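Local atomic coordinates of methyl-accepting chemotaxis protein (Campylobacter jejuni, PDB entry 6W3T), a protein that probably senses amino acids or related ligands through a periplasmic double-Cache ligand-binding region and passes the signal to the chemotaxis machinery. Residues 76-81 against 157-162; 88-93 against 108-113; 126-131 against 140-145; 81-86 against 152-157. One frame throughout, in Å; residues are numbered along the deposited sequence. Where two conformers were deposited one is given.

Contact 1: 76-81 against 157-162. With NVA (norvaline), chain C.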
loop_
_atom_site.group_PDB
_atom_site.type_symbol
_atom_site.label_atom_id
_atom_site.label_comp_id
_atom_site.label_asym_id
_atom_site.label_seq_id
_atom_site.Cartn_x
_atom_site.Cartn_y
_atom_site.Cartn_z
ATOM N N ILE A 76 -13.499 5.448 -7.409
ATOM C CA ILE A 76 -12.125 4.969 -7.328
ATOM C C ILE A 76 -12.004 3.497 -7.698
ATOM O O ILE A 76 -10.890 2.953 -7.669
ATOM C CB ILE A 76 -11.528 5.232 -5.928
ATOM C CG1 ILE A 76 -9.995 5.356 -5.995
ATOM C CG2 ILE A 76 -11.977 4.166 -4.923
ATOM C CD1 ILE A 76 -9.359 5.861 -4.686
ATOM N N ASN A 77 -13.109 2.840 -8.068
ATOM C CA ASN A 77 -13.134 1.407 -8.325
ATOM C C ASN A 77 -12.546 0.635 -7.141
ATOM O O ASN A 77 -11.634 -0.182 -7.284
ATOM C CB ASN A 77 -12.404 1.062 -9.631
ATOM C CG ASN A 77 -12.612 -0.382 -10.039
ATOM O OD1 ASN A 77 -13.658 -0.966 -9.761
ATOM N ND2 ASN A 77 -11.605 -0.972 -10.675
ATOM N N ALA A 78 -13.058 0.927 -5.949
ATOM C CA ALA A 78 -12.638 0.161 -4.791
ATOM C C ALA A 78 -13.327 -1.203 -4.792
ATOM O O ALA A 78 -14.341 -1.424 -5.458
ATOM C CB ALA A 78 -12.940 0.922 -3.492
ATOM N N LEU A 79 -12.766 -2.126 -4.026
ATOM C CA LEU A 79 -13.408 -3.428 -3.897
ATOM C C LEU A 79 -14.568 -3.371 -2.901
ATOM O O LEU A 79 -15.673 -3.843 -3.194
ATOM C CB LEU A 79 -12.377 -4.469 -3.474
ATOM C CG LEU A 79 -12.819 -5.921 -3.645
ATOM C CD1 LEU A 79 -12.935 -6.273 -5.135
ATOM C CD2 LEU A 79 -11.868 -6.869 -2.939
ATOM N N ASN A 80 -14.323 -2.812 -1.716
ATOM C CA ASN A 80 -15.326 -2.627 -0.669
ATOM C C ASN A 80 -15.150 -1.257 -0.044
ATOM O O ASN A 80 -14.017 -0.797 0.138
ATOM C CB ASN A 80 -15.211 -3.641 0.470
ATOM C CG ASN A 80 -15.282 -5.055 0.006
ATOM O OD1 ASN A 80 -16.317 -5.501 -0.495
ATOM N ND2 ASN A 80 -14.190 -5.800 0.208
ATOM N N VAL A 81 -16.269 -0.634 0.319
ATOM C CA VAL A 81 -16.275 0.577 1.135
ATOM C C VAL A 81 -17.379 0.427 2.178
ATOM O O VAL A 81 -18.508 0.052 1.845
ATOM C CB VAL A 81 -16.504 1.854 0.301
ATOM C CG1 VAL A 81 -16.539 3.092 1.226
ATOM C CG2 VAL A 81 -15.455 1.999 -0.806
ATOM N N LEU A 157 -14.906 3.985 9.278
ATOM C CA LEU A 157 -14.928 3.879 7.829
ATOM C C LEU A 157 -13.828 2.935 7.372
ATOM O O LEU A 157 -12.728 2.945 7.927
ATOM C CB LEU A 157 -14.723 5.264 7.219
ATOM C CG LEU A 157 -14.621 5.417 5.700
ATOM C CD1 LEU A 157 -15.929 4.975 5.030
ATOM C CD2 LEU A 157 -14.317 6.875 5.387
ATOM N N GLY A 158 -14.112 2.124 6.367
ATOM C CA GLY A 158 -13.096 1.265 5.778
ATOM C C GLY A 158 -13.151 1.306 4.270
ATOM O O GLY A 158 -14.234 1.323 3.682
ATOM N N VAL A 159 -11.969 1.310 3.647
ATOM C CA VAL A 159 -11.845 1.302 2.192
ATOM C C VAL A 159 -10.839 0.224 1.792
ATOM O O VAL A 159 -9.674 0.286 2.200
ATOM C CB VAL A 159 -11.399 2.669 1.655
ATOM C CG1 VAL A 159 -11.120 2.582 0.152
ATOM C CG2 VAL A 159 -12.463 3.753 1.992
ATOM N N ASP A 160 -11.276 -0.752 0.989
ATOM C CA ASP A 160 -10.419 -1.858 0.563
ATOM C C ASP A 160 -9.980 -1.626 -0.881
ATOM O O ASP A 160 -10.822 -1.567 -1.787
ATOM C CB ASP A 160 -11.141 -3.205 0.660
ATOM C CG ASP A 160 -11.523 -3.585 2.079
ATOM O OD1 ASP A 160 -11.010 -2.970 3.051
ATOM O OD2 ASP A 160 -12.330 -4.534 2.216
ATOM N N ILE A 161 -8.683 -1.509 -1.099
ATOM C CA ILE A 161 -8.108 -1.419 -2.442
ATOM C C ILE A 161 -7.382 -2.727 -2.726
ATOM O O ILE A 161 -6.603 -3.183 -1.880
ATOM C CB ILE A 161 -7.147 -0.221 -2.566
ATOM C CG1 ILE A 161 -7.819 1.058 -2.039
ATOM C CG2 ILE A 161 -6.646 -0.043 -4.040
ATOM C CD1 ILE A 161 -8.991 1.550 -2.916
ATOM N N PRO A 162 -7.620 -3.380 -3.868
ATOM C CA PRO A 162 -6.868 -4.605 -4.182
ATOM C C PRO A 162 -5.371 -4.349 -4.143
ATOM O O PRO A 162 -4.869 -3.427 -4.783
ATOM C CB PRO A 162 -7.336 -4.963 -5.597
ATOM C CG PRO A 162 -8.678 -4.366 -5.721
ATOM C CD PRO A 162 -8.667 -3.105 -4.867
HETATM N N NVA C . -12.005 -6.350 4.068
HETATM C CA NVA C . -12.704 -6.212 5.345
HETATM C CB NVA C . -14.227 -6.078 5.197
HETATM C CG NVA C . -15.028 -5.607 6.408
HETATM C CD NVA C . -16.442 -5.387 5.935
HETATM C C NVA C . -12.432 -7.466 6.153
HETATM O O NVA C . -12.022 -8.556 5.730
HETATM O OXT NVA C . -12.682 -7.345 7.489
#
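Asn80 and Asp160 meet across two neighbouring antiparallel strands, and a backbone bond and a side-chain bond join them here. Asp160 N donates an almost straight bond to Asn80 O (2.9 Å, 176°). Leu79 N in turn reaches Asp160 O at 3.0 Å. The side chains cross obliquely, with amide and carboxylate planes 87° apart. Asn80 ND2 donates to the anti lone pair of Asp160 OD2 at 3.0 Å, and also to Asp133. The same OD2 takes the amino N of the bound norvaline at 2.6 Å. Asp160 OD1 is gripped separately by Thr142 and Tyr82, which should help hold the carboxylate in one orientation. On the other face of the sheet, Val81 and Val159 run alongside each other, with Val81 CG1 4.2 Å from Val159 CG2. Contacts thin out toward the exposed turn at Asn77, a Schellman motif closing helix 58-76. There Leu79 CB rests on Pro162 CD at 4.2 Å, and Ala78 CB touches Ile161 CD1 at 4.0 Å. Pro162 is partly exposed. An aspartate that binds the ligand's amino group from the sheet is typical of amino-acid-binding Cache (PDC) domains.

Contact 2: 88-93 against 108-113. With NVA (norvaline), chain C.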
loop_
_atom_site.group_PDB
_atom_site.type_symbol
_atom_site.label_atom_id
_atom_site.label_comp_id
_atom_site.label_asym_id
_atom_site.label_seq_id
_atom_site.Cartn_x
_atom_site.Cartn_y
_atom_site.Cartn_z
ATOM N N GLY A 88 -21.503 -3.744 16.279
ATOM C CA GLY A 88 -20.917 -4.835 15.541
ATOM C C GLY A 88 -21.416 -4.998 14.125
ATOM O O GLY A 88 -20.922 -5.881 13.413
ATOM N N LYS A 89 -22.384 -4.199 13.698
ATOM C CA LYS A 89 -22.879 -4.251 12.332
ATOM C C LYS A 89 -22.071 -3.311 11.437
ATOM O O LYS A 89 -21.525 -2.305 11.894
ATOM C CB LYS A 89 -24.356 -3.869 12.294
ATOM C CG LYS A 89 -25.250 -4.743 13.176
ATOM C CD LYS A 89 -26.718 -4.352 13.030
ATOM C CE LYS A 89 -27.597 -5.163 13.982
ATOM N NZ LYS A 89 -29.045 -4.895 13.766
ATOM N N VAL A 90 -22.008 -3.640 10.154
ATOM C CA VAL A 90 -21.268 -2.837 9.186
ATOM C C VAL A 90 -22.164 -2.587 7.979
ATOM O O VAL A 90 -22.759 -3.525 7.436
ATOM C CB VAL A 90 -19.940 -3.517 8.779
ATOM C CG1 VAL A 90 -20.170 -4.946 8.283
ATOM C CG2 VAL A 90 -19.169 -2.678 7.737
ATOM N N LEU A 91 -22.299 -1.320 7.593
ATOM C CA LEU A 91 -22.936 -0.966 6.330
ATOM C C LEU A 91 -21.912 -1.157 5.210
ATOM O O LEU A 91 -20.887 -0.477 5.199
ATOM C CB LEU A 91 -23.428 0.480 6.371
ATOM C CG LEU A 91 -24.074 1.001 5.093
ATOM C CD1 LEU A 91 -25.366 0.238 4.801
ATOM C CD2 LEU A 91 -24.323 2.516 5.188
ATOM N N LEU A 92 -22.190 -2.060 4.269
ATOM C CA LEU A 92 -21.190 -2.551 3.324
ATOM C C LEU A 92 -21.603 -2.224 1.897
ATOM O O LEU A 92 -22.672 -2.643 1.450
ATOM C CB LEU A 92 -21.002 -4.061 3.481
ATOM C CG LEU A 92 -20.130 -4.772 2.439
ATOM C CD1 LEU A 92 -18.699 -4.241 2.447
ATOM C CD2 LEU A 92 -20.163 -6.273 2.657
ATOM N N SER A 93 -20.744 -1.493 1.176
ATOM C CA SER A 93 -20.880 -1.311 -0.268
ATOM C C SER A 93 -19.788 -2.135 -0.933
ATOM O O SER A 93 -18.601 -1.814 -0.795
ATOM C CB SER A 93 -20.764 0.158 -0.667
ATOM O OG SER A 93 -20.989 0.306 -2.059
ATOM N N LEU A 108 -19.969 -10.211 10.344
ATOM C CA LEU A 108 -18.584 -10.074 9.893
ATOM C C LEU A 108 -17.592 -9.808 11.023
ATOM O O LEU A 108 -16.429 -9.498 10.740
ATOM C CB LEU A 108 -18.480 -8.973 8.825
ATOM C CG LEU A 108 -19.288 -9.262 7.553
ATOM C CD1 LEU A 108 -19.222 -8.132 6.548
ATOM C CD2 LEU A 108 -18.801 -10.545 6.916
ATOM N N ASP A 109 -18.017 -9.908 12.288
ATOM C CA ASP A 109 -17.108 -9.873 13.447
ATOM C C ASP A 109 -16.158 -8.676 13.421
ATOM O O ASP A 109 -14.984 -8.791 13.782
ATOM C CB ASP A 109 -16.298 -11.166 13.550
ATOM C CG ASP A 109 -17.137 -12.347 13.965
ATOM O OD1 ASP A 109 -17.596 -12.374 15.130
ATOM O OD2 ASP A 109 -17.328 -13.251 13.123
ATOM N N ILE A 110 -16.676 -7.505 13.029
ATOM C CA ILE A 110 -15.796 -6.389 12.687
ATOM C C ILE A 110 -14.957 -5.961 13.878
ATOM O O ILE A 110 -13.840 -5.459 13.706
ATOM C CB ILE A 110 -16.600 -5.205 12.113
ATOM C CG1 ILE A 110 -17.412 -4.511 13.209
ATOM C CG2 ILE A 110 -17.482 -5.669 10.969
ATOM C CD1 ILE A 110 -18.395 -3.501 12.690
ATOM N N LYS A 111 -15.450 -6.183 15.101
ATOM C CA LYS A 111 -14.717 -5.737 16.279
ATOM C C LYS A 111 -13.477 -6.576 16.548
ATOM O O LYS A 111 -12.686 -6.217 17.426
ATOM C CB LYS A 111 -15.633 -5.737 17.506
ATOM C CG LYS A 111 -16.286 -4.388 17.780
ATOM C CD LYS A 111 -17.256 -4.447 18.946
ATOM C CE LYS A 111 -17.708 -3.049 19.349
ATOM N NZ LYS A 111 -18.748 -3.038 20.429
ATOM N N THR A 112 -13.295 -7.679 15.827
ATOM C CA THR A 112 -12.063 -8.453 15.886
ATOM C C THR A 112 -11.049 -8.037 14.827
ATOM O O THR A 112 -9.915 -8.530 14.843
ATOM C CB THR A 112 -12.372 -9.933 15.698
ATOM O OG1 THR A 112 -12.747 -10.164 14.333
ATOM C CG2 THR A 112 -13.518 -10.353 16.617
ATOM N N LYS A 113 -11.434 -7.165 13.902
ATOM C CA LYS A 113 -10.583 -6.815 12.778
ATOM C C LYS A 113 -9.634 -5.688 13.163
ATOM O O LYS A 113 -10.030 -4.710 13.806
ATOM C CB LYS A 113 -11.443 -6.417 11.583
ATOM C CG LYS A 113 -12.406 -7.523 11.155
ATOM C CD LYS A 113 -11.637 -8.695 10.538
ATOM C CE LYS A 113 -12.504 -9.949 10.407
ATOM N NZ LYS A 113 -13.533 -9.819 9.356
HETATM N N NVA C . -12.005 -6.350 4.068
HETATM C CA NVA C . -12.704 -6.212 5.345
HETATM C CB NVA C . -14.227 -6.078 5.197
HETATM C CG NVA C . -15.028 -5.607 6.408
HETATM C CD NVA C . -16.442 -5.387 5.935
HETATM C C NVA C . -12.432 -7.466 6.153
HETATM O O NVA C . -12.022 -8.556 5.730
HETATM O OXT NVA C . -12.682 -7.345 7.489
HETATM O O HOH W 1 -21.041 -7.455 11.077
HETATM O O HOH W 2 -19.456 -7.871 13.955
#
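Ile110 CD1 sits over the face of the Gly88-Lys89 peptide, almost above its carbonyl carbon and 3.5 Å from Gly88 O. It also lies above the oxygen of the next peptide, 3.4 Å from Lys89 O. CG1 of Ile110 stands between the backbone N and the carbonyl carbon (chi1 72°), and CD1 extends from it toward these oxygens. Gly88 O also binds water. Water 1 links it to Leu108 N. Water 2 appears to link it to Ile110 N, but its distance to Gly88 O is unusually short, so this bridge is less certain. The direct contact is otherwise apolar. Val90 CG1 touches Leu108 CD1 at 3.7 Å, the two side chains crossing at about a right angle. Val90 CG1 also touches Ile110 CG2 at 3.9 Å. This is where the loop before helix 114-120 folds over strand 90-94, and it forms one wall of the ligand pocket of the Cache domain. Leu108 CD1 lies 4.0 Å from norvaline CD, at the end of the ligand's side chain. Lys113, at the N-cap position of helix 114-120, curls back with bends at chi2 and chi4. Its NZ donates to Leu108 O, 19° out of the carbonyl plane, and to norvaline OXT at 3.2 Å.

Contact 3: 126-131 against 140-145. With NVA (norvaline), chain C.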
loop_
_atom_site.group_PDB
_atom_site.type_symbol
_atom_site.label_atom_id
_atom_site.label_comp_id
_atom_site.label_asym_id
_atom_site.label_seq_id
_atom_site.Cartn_x
_atom_site.Cartn_y
_atom_site.Cartn_z
ATOM N N PHE A 126 -5.694 4.674 9.357
ATOM C CA PHE A 126 -4.885 3.481 9.538
ATOM C C PHE A 126 -4.823 2.718 8.224
ATOM O O PHE A 126 -5.839 2.583 7.531
ATOM C CB PHE A 126 -5.452 2.573 10.629
ATOM C CG PHE A 126 -4.588 1.374 10.920
ATOM C CD1 PHE A 126 -3.427 1.508 11.675
ATOM C CD2 PHE A 126 -4.937 0.117 10.450
ATOM C CE1 PHE A 126 -2.620 0.413 11.936
ATOM C CE2 PHE A 126 -4.136 -0.984 10.708
ATOM C CZ PHE A 126 -2.979 -0.840 11.449
ATOM N N VAL A 127 -3.637 2.207 7.901
ATOM C CA VAL A 127 -3.395 1.441 6.682
ATOM C C VAL A 127 -2.927 0.046 7.077
ATOM O O VAL A 127 -1.913 -0.099 7.771
ATOM C CB VAL A 127 -2.351 2.118 5.782
ATOM C CG1 VAL A 127 -2.222 1.368 4.447
ATOM C CG2 VAL A 127 -2.716 3.576 5.541
ATOM N N THR A 128 -3.644 -0.976 6.625
ATOM C CA THR A 128 -3.243 -2.341 6.933
ATOM C C THR A 128 -2.184 -2.827 5.957
ATOM O O THR A 128 -1.996 -2.247 4.883
ATOM C CB THR A 128 -4.428 -3.299 6.848
ATOM O OG1 THR A 128 -4.698 -3.559 5.460
ATOM C CG2 THR A 128 -5.674 -2.724 7.552
ATOM N N PRO A 129 -1.486 -3.906 6.300
ATOM C CA PRO A 129 -0.782 -4.675 5.271
ATOM C C PRO A 129 -1.784 -5.344 4.344
ATOM O O PRO A 129 -2.998 -5.265 4.573
ATOM C CB PRO A 129 0.020 -5.708 6.077
ATOM C CG PRO A 129 0.057 -5.202 7.468
ATOM C CD PRO A 129 -1.208 -4.414 7.654
ATOM N N ALA A 130 -1.302 -6.007 3.297
ATOM C CA ALA A 130 -2.197 -6.786 2.456
ATOM C C ALA A 130 -2.716 -7.986 3.246
ATOM O O ALA A 130 -2.000 -8.558 4.068
ATOM C CB ALA A 130 -1.468 -7.235 1.183
ATOM N N TYR A 131 -3.985 -8.332 3.036
ATOM C CA TYR A 131 -4.591 -9.472 3.720
ATOM C C TYR A 131 -5.800 -9.905 2.907
ATOM O O TYR A 131 -6.282 -9.173 2.041
ATOM C CB TYR A 131 -4.992 -9.143 5.162
ATOM C CG TYR A 131 -6.180 -8.212 5.227
ATOM C CD1 TYR A 131 -6.017 -6.836 5.098
ATOM C CD2 TYR A 131 -7.467 -8.707 5.395
ATOM C CE1 TYR A 131 -7.105 -5.980 5.142
ATOM C CE2 TYR A 131 -8.551 -7.861 5.438
ATOM C CZ TYR A 131 -8.365 -6.502 5.308
ATOM O OH TYR A 131 -9.450 -5.670 5.349
ATOM N N VAL A 140 -6.276 -7.371 -0.229
ATOM C CA VAL A 140 -6.570 -5.943 -0.219
ATOM C C VAL A 140 -5.654 -5.225 0.757
ATOM O O VAL A 140 -5.121 -5.806 1.708
ATOM C CB VAL A 140 -8.040 -5.632 0.159
ATOM C CG1 VAL A 140 -9.005 -6.407 -0.703
ATOM C CG2 VAL A 140 -8.276 -5.921 1.616
ATOM N N ILE A 141 -5.505 -3.931 0.518
ATOM C CA ILE A 141 -4.973 -2.999 1.493
ATOM C C ILE A 141 -6.152 -2.159 1.975
ATOM O O ILE A 141 -6.906 -1.606 1.160
ATOM C CB ILE A 141 -3.853 -2.134 0.888
ATOM C CG1 ILE A 141 -2.694 -3.029 0.421
ATOM C CG2 ILE A 141 -3.358 -1.103 1.897
ATOM C CD1 ILE A 141 -1.616 -2.282 -0.389
ATOM N N THR A 142 -6.341 -2.096 3.281
ATOM C CA THR A 142 -7.475 -1.379 3.854
ATOM C C THR A 142 -7.016 -0.063 4.460
ATOM O O THR A 142 -6.032 -0.019 5.209
ATOM C CB THR A 142 -8.199 -2.217 4.917
ATOM O OG1 THR A 142 -8.846 -3.328 4.281
ATOM C CG2 THR A 142 -9.272 -1.356 5.638
ATOM N N TYR A 143 -7.745 0.995 4.146
ATOM C CA TYR A 143 -7.582 2.295 4.769
ATOM C C TYR A 143 -8.803 2.532 5.640
ATOM O O TYR A 143 -9.932 2.469 5.146
ATOM C CB TYR A 143 -7.451 3.381 3.703
ATOM C CG TYR A 143 -6.311 3.122 2.740
ATOM C CD1 TYR A 143 -6.454 2.229 1.684
ATOM C CD2 TYR A 143 -5.083 3.752 2.898
ATOM C CE1 TYR A 143 -5.407 1.978 0.801
ATOM C CE2 TYR A 143 -4.024 3.503 2.010
ATOM C CZ TYR A 143 -4.199 2.613 0.975
ATOM O OH TYR A 143 -3.166 2.360 0.096
ATOM N N SER A 144 -8.586 2.790 6.925
ATOM C CA SER A 144 -9.690 2.900 7.866
ATOM C C SER A 144 -9.540 4.181 8.672
ATOM O O SER A 144 -8.443 4.732 8.807
ATOM C CB SER A 144 -9.786 1.661 8.794
ATOM O OG SER A 144 -8.642 1.524 9.626
ATOM N N LYS A 145 -10.667 4.666 9.192
ATOM C CA LYS A 145 -10.707 5.987 9.824
ATOM C C LYS A 145 -11.917 6.067 10.741
ATOM O O LYS A 145 -13.049 5.855 10.291
ATOM C CB LYS A 145 -10.764 7.093 8.753
ATOM C CG LYS A 145 -10.732 8.524 9.285
ATOM C CD LYS A 145 -9.398 8.872 9.922
ATOM C CE LYS A 145 -9.174 10.382 9.954
ATOM N NZ LYS A 145 -9.845 11.007 11.139
HETATM N N NVA C . -12.005 -6.350 4.068
HETATM C CA NVA C . -12.704 -6.212 5.345
HETATM C CB NVA C . -14.227 -6.078 5.197
HETATM C CG NVA C . -15.028 -5.607 6.408
HETATM C CD NVA C . -16.442 -5.387 5.935
HETATM C C NVA C . -12.432 -7.466 6.153
HETATM O O NVA C . -12.022 -8.556 5.730
HETATM O OXT NVA C . -12.682 -7.345 7.489
#
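Tyr131 lays one ring face over Val140, whose CG2 sits 4.0 Å from the ring centroid and 27° off the normal, a CH-pi contact. A first torsion of 71° turns the ring over Val140 and toward the ligand. The phenol end reaches across to Thr142 on the partner strand. Tyr131 OH donates to Thr142 OG1 at 2.6 Å, with OG1 at the ring edge near its plane. The same OH accepts the amino N of norvaline at 2.9 Å. Thr142 OG1 is bonded onward to Asp160, giving a polar ring Tyr131-Thr142-Asp160 that closes through the ligand's amino group. The two segments are the arms of a beta hairpin, 126-132 and 139-149, at one side of the sensor sheet. Between Val127 and Tyr131 the register slips by one residue. Thr128 fills part of that break: its OG1 accepts Thr142 N at 3.1 Å and donates to Pro129 O at 2.6 Å. The other face carries Val127 and Tyr143, shoulder to shoulder. Val127 CG2 approaches Tyr143 CD2 at 3.6 Å, while Val127 CG1 meets Ile141 CG2 at 3.7 Å. Back on the tyrosine's face, Ser144 OG lies at the edge of the Phe126 ring and is hydrogen-bonded to Trp115 O.

Contact 4: 81-86 against 152-157. With NVA (norvaline), chain C.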
loop_
_atom_site.group_PDB
_atom_site.type_symbol
_atom_site.label_atom_id
_atom_site.label_comp_id
_atom_site.label_asym_id
_atom_site.label_seq_id
_atom_site.Cartn_x
_atom_site.Cartn_y
_atom_site.Cartn_z
ATOM N N VAL A 81 -16.269 -0.634 0.319
ATOM C CA VAL A 81 -16.275 0.577 1.135
ATOM C C VAL A 81 -17.379 0.427 2.178
ATOM O O VAL A 81 -18.508 0.052 1.845
ATOM C CB VAL A 81 -16.504 1.854 0.301
ATOM C CG1 VAL A 81 -16.539 3.092 1.226
ATOM C CG2 VAL A 81 -15.455 1.999 -0.806
ATOM N N TYR A 82 -17.067 0.730 3.433
ATOM C CA TYR A 82 -17.993 0.342 4.488
ATOM C C TYR A 82 -17.829 1.236 5.710
ATOM O O TYR A 82 -16.823 1.929 5.876
ATOM C CB TYR A 82 -17.807 -1.136 4.869
ATOM C CG TYR A 82 -16.366 -1.593 4.960
ATOM C CD1 TYR A 82 -15.660 -1.984 3.818
ATOM C CD2 TYR A 82 -15.710 -1.635 6.185
ATOM C CE1 TYR A 82 -14.333 -2.406 3.903
ATOM C CE2 TYR A 82 -14.397 -2.052 6.282
ATOM C CZ TYR A 82 -13.714 -2.433 5.139
ATOM O OH TYR A 82 -12.411 -2.837 5.251
ATOM N N LEU A 83 -18.848 1.193 6.567
ATOM C CA LEU A 83 -18.862 1.883 7.850
ATOM C C LEU A 83 -19.206 0.860 8.930
ATOM O O LEU A 83 -20.294 0.276 8.905
ATOM C CB LEU A 83 -19.882 3.029 7.837
ATOM C CG LEU A 83 -20.011 3.878 9.107
ATOM C CD1 LEU A 83 -18.701 4.592 9.431
ATOM C CD2 LEU A 83 -21.143 4.886 8.940
ATOM N N GLY A 84 -18.273 0.615 9.846
ATOM C CA GLY A 84 -18.503 -0.322 10.932
ATOM C C GLY A 84 -19.050 0.411 12.144
ATOM O O GLY A 84 -18.516 1.447 12.542
ATOM N N LEU A 85 -20.109 -0.140 12.735
ATOM C CA LEU A 85 -20.831 0.488 13.843
ATOM C C LEU A 85 -20.561 -0.224 15.170
ATOM O O LEU A 85 -20.215 -1.408 15.210
ATOM C CB LEU A 85 -22.335 0.481 13.579
ATOM C CG LEU A 85 -22.873 0.993 12.246
ATOM C CD1 LEU A 85 -24.390 0.861 12.214
ATOM C CD2 LEU A 85 -22.440 2.429 12.011
ATOM N N ASN A 86 -20.749 0.509 16.276
ATOM C CA ASN A 86 -20.415 -0.042 17.591
ATOM C C ASN A 86 -21.300 -1.218 18.012
ATOM O O ASN A 86 -20.941 -1.942 18.948
ATOM C CB ASN A 86 -20.496 1.039 18.664
ATOM C CG ASN A 86 -20.116 0.511 20.040
ATOM O OD1 ASN A 86 -19.085 -0.152 20.196
ATOM N ND2 ASN A 86 -20.984 0.748 21.033
ATOM N N LYS A 152 -18.573 12.902 18.832
ATOM C CA LYS A 152 -19.192 11.601 19.037
ATOM C C LYS A 152 -18.826 10.712 17.865
ATOM O O LYS A 152 -18.926 11.135 16.705
ATOM C CB LYS A 152 -20.715 11.698 19.156
ATOM C CG LYS A 152 -21.217 12.249 20.489
ATOM N N ILE A 153 -18.384 9.494 18.174
ATOM C CA ILE A 153 -18.004 8.538 17.140
ATOM C C ILE A 153 -19.250 8.091 16.385
ATOM O O ILE A 153 -20.276 7.740 16.984
ATOM C CB ILE A 153 -17.257 7.348 17.768
ATOM C CG1 ILE A 153 -16.822 6.341 16.701
ATOM C CG2 ILE A 153 -18.109 6.661 18.835
ATOM C CD1 ILE A 153 -15.634 6.776 15.907
ATOM N N ILE A 154 -19.189 8.139 15.061
ATOM C CA ILE A 154 -20.278 7.577 14.269
ATOM C C ILE A 154 -19.997 6.115 13.941
ATOM O O ILE A 154 -20.891 5.266 14.004
ATOM C CB ILE A 154 -20.492 8.414 12.995
ATOM C CG1 ILE A 154 -20.754 9.875 13.360
ATOM C CG2 ILE A 154 -21.616 7.825 12.156
ATOM C CD1 ILE A 154 -22.041 10.104 14.148
ATOM N N GLY A 155 -18.751 5.804 13.610
ATOM C CA GLY A 155 -18.354 4.452 13.278
ATOM C C GLY A 155 -16.969 4.488 12.667
ATOM O O GLY A 155 -16.318 5.531 12.658
ATOM N N VAL A 156 -16.525 3.338 12.164
ATOM C CA VAL A 156 -15.208 3.225 11.552
ATOM C C VAL A 156 -15.389 3.026 10.054
ATOM O O VAL A 156 -15.958 2.019 9.615
ATOM C CB VAL A 156 -14.377 2.085 12.148
ATOM C CG1 VAL A 156 -13.072 1.964 11.346
ATOM C CG2 VAL A 156 -14.091 2.337 13.626
ATOM N N LEU A 157 -14.906 3.985 9.278
ATOM C CA LEU A 157 -14.928 3.879 7.829
ATOM C C LEU A 157 -13.828 2.935 7.372
ATOM O O LEU A 157 -12.728 2.945 7.927
ATOM C CB LEU A 157 -14.723 5.264 7.219
ATOM C CG LEU A 157 -14.621 5.417 5.700
ATOM C CD1 LEU A 157 -15.929 4.975 5.030
ATOM C CD2 LEU A 157 -14.317 6.875 5.387
HETATM N N NVA C . -12.005 -6.350 4.068
HETATM C CA NVA C . -12.704 -6.212 5.345
HETATM C CB NVA C . -14.227 -6.078 5.197
HETATM C CG NVA C . -15.028 -5.607 6.408
HETATM C CD NVA C . -16.442 -5.387 5.935
HETATM C C NVA C . -12.432 -7.466 6.153
HETATM O O NVA C . -12.022 -8.556 5.730
HETATM O OXT NVA C . -12.682 -7.345 7.489
HETATM O O HOH W 3 -20.471 3.195 16.196
#
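Gly84 and Val156 form a hydrogen-bonded antiparallel pair. Gly84 N donates to Val156 O at 2.7 Å, close to straight at 175°, and Val156 N returns a bond to Gly84 O at 2.8 Å. Next to it, Leu83 and Leu157 are a non-hydrogen-bonded pair. The short strand axes run 140° apart, short of true antiparallel. Gly155 is almost fully extended, and its CA lies 3.1 Å from Gly84 O. Past it a water bridges Asn86 N and Ile154 O. The leucines interlock with the opposite backbone more than with each other. Leu83 CD1 lies 3.7 Å from Gly155 C, and Leu157 CD1 is 3.3 Å from Tyr82 O. Leu83, Val81 and Leu157 share the face packed on helices 58-76 and 4-48. Val156 points to the other face, against helix 114-120. Tyr82 is on that side too, and its first torsion of 42° swings the ring toward the ligand. Norvaline CD stands 3.7 Å above the centre of one face of this ring. Tyr82 OH is hydrogen-bonded to Asp160, and Trp115 meets the ring edge-to-face. The pair are central strands of the long antiparallel PDC sheet, with the tyrosine as a floor under the ligand's tail.

In the fold
All four contacts reach one antiparallel sheet of the first sensor domain, and all touch the norvaline. Contacts 1 and 4 join the same two central strands, 80-84 and 152-162, and share Val81 and Leu157. Both are buried. Contact 2 is buried too, and adds a loop over strand 90-94; across it the packing is apolar and water does the polar bridging. Contact 3 lies at one border of the sheet and is only partly buried; it is the richest in backbone bonds. For the ligand, contact 1 gives an acid for the amino end, contact 2 a lysine for the carboxylate, and contact 4 an aromatic face. A polar network crosses contacts 1, 3 and 4. Contacts 2 and 3 do not touch and approach the ligand separately.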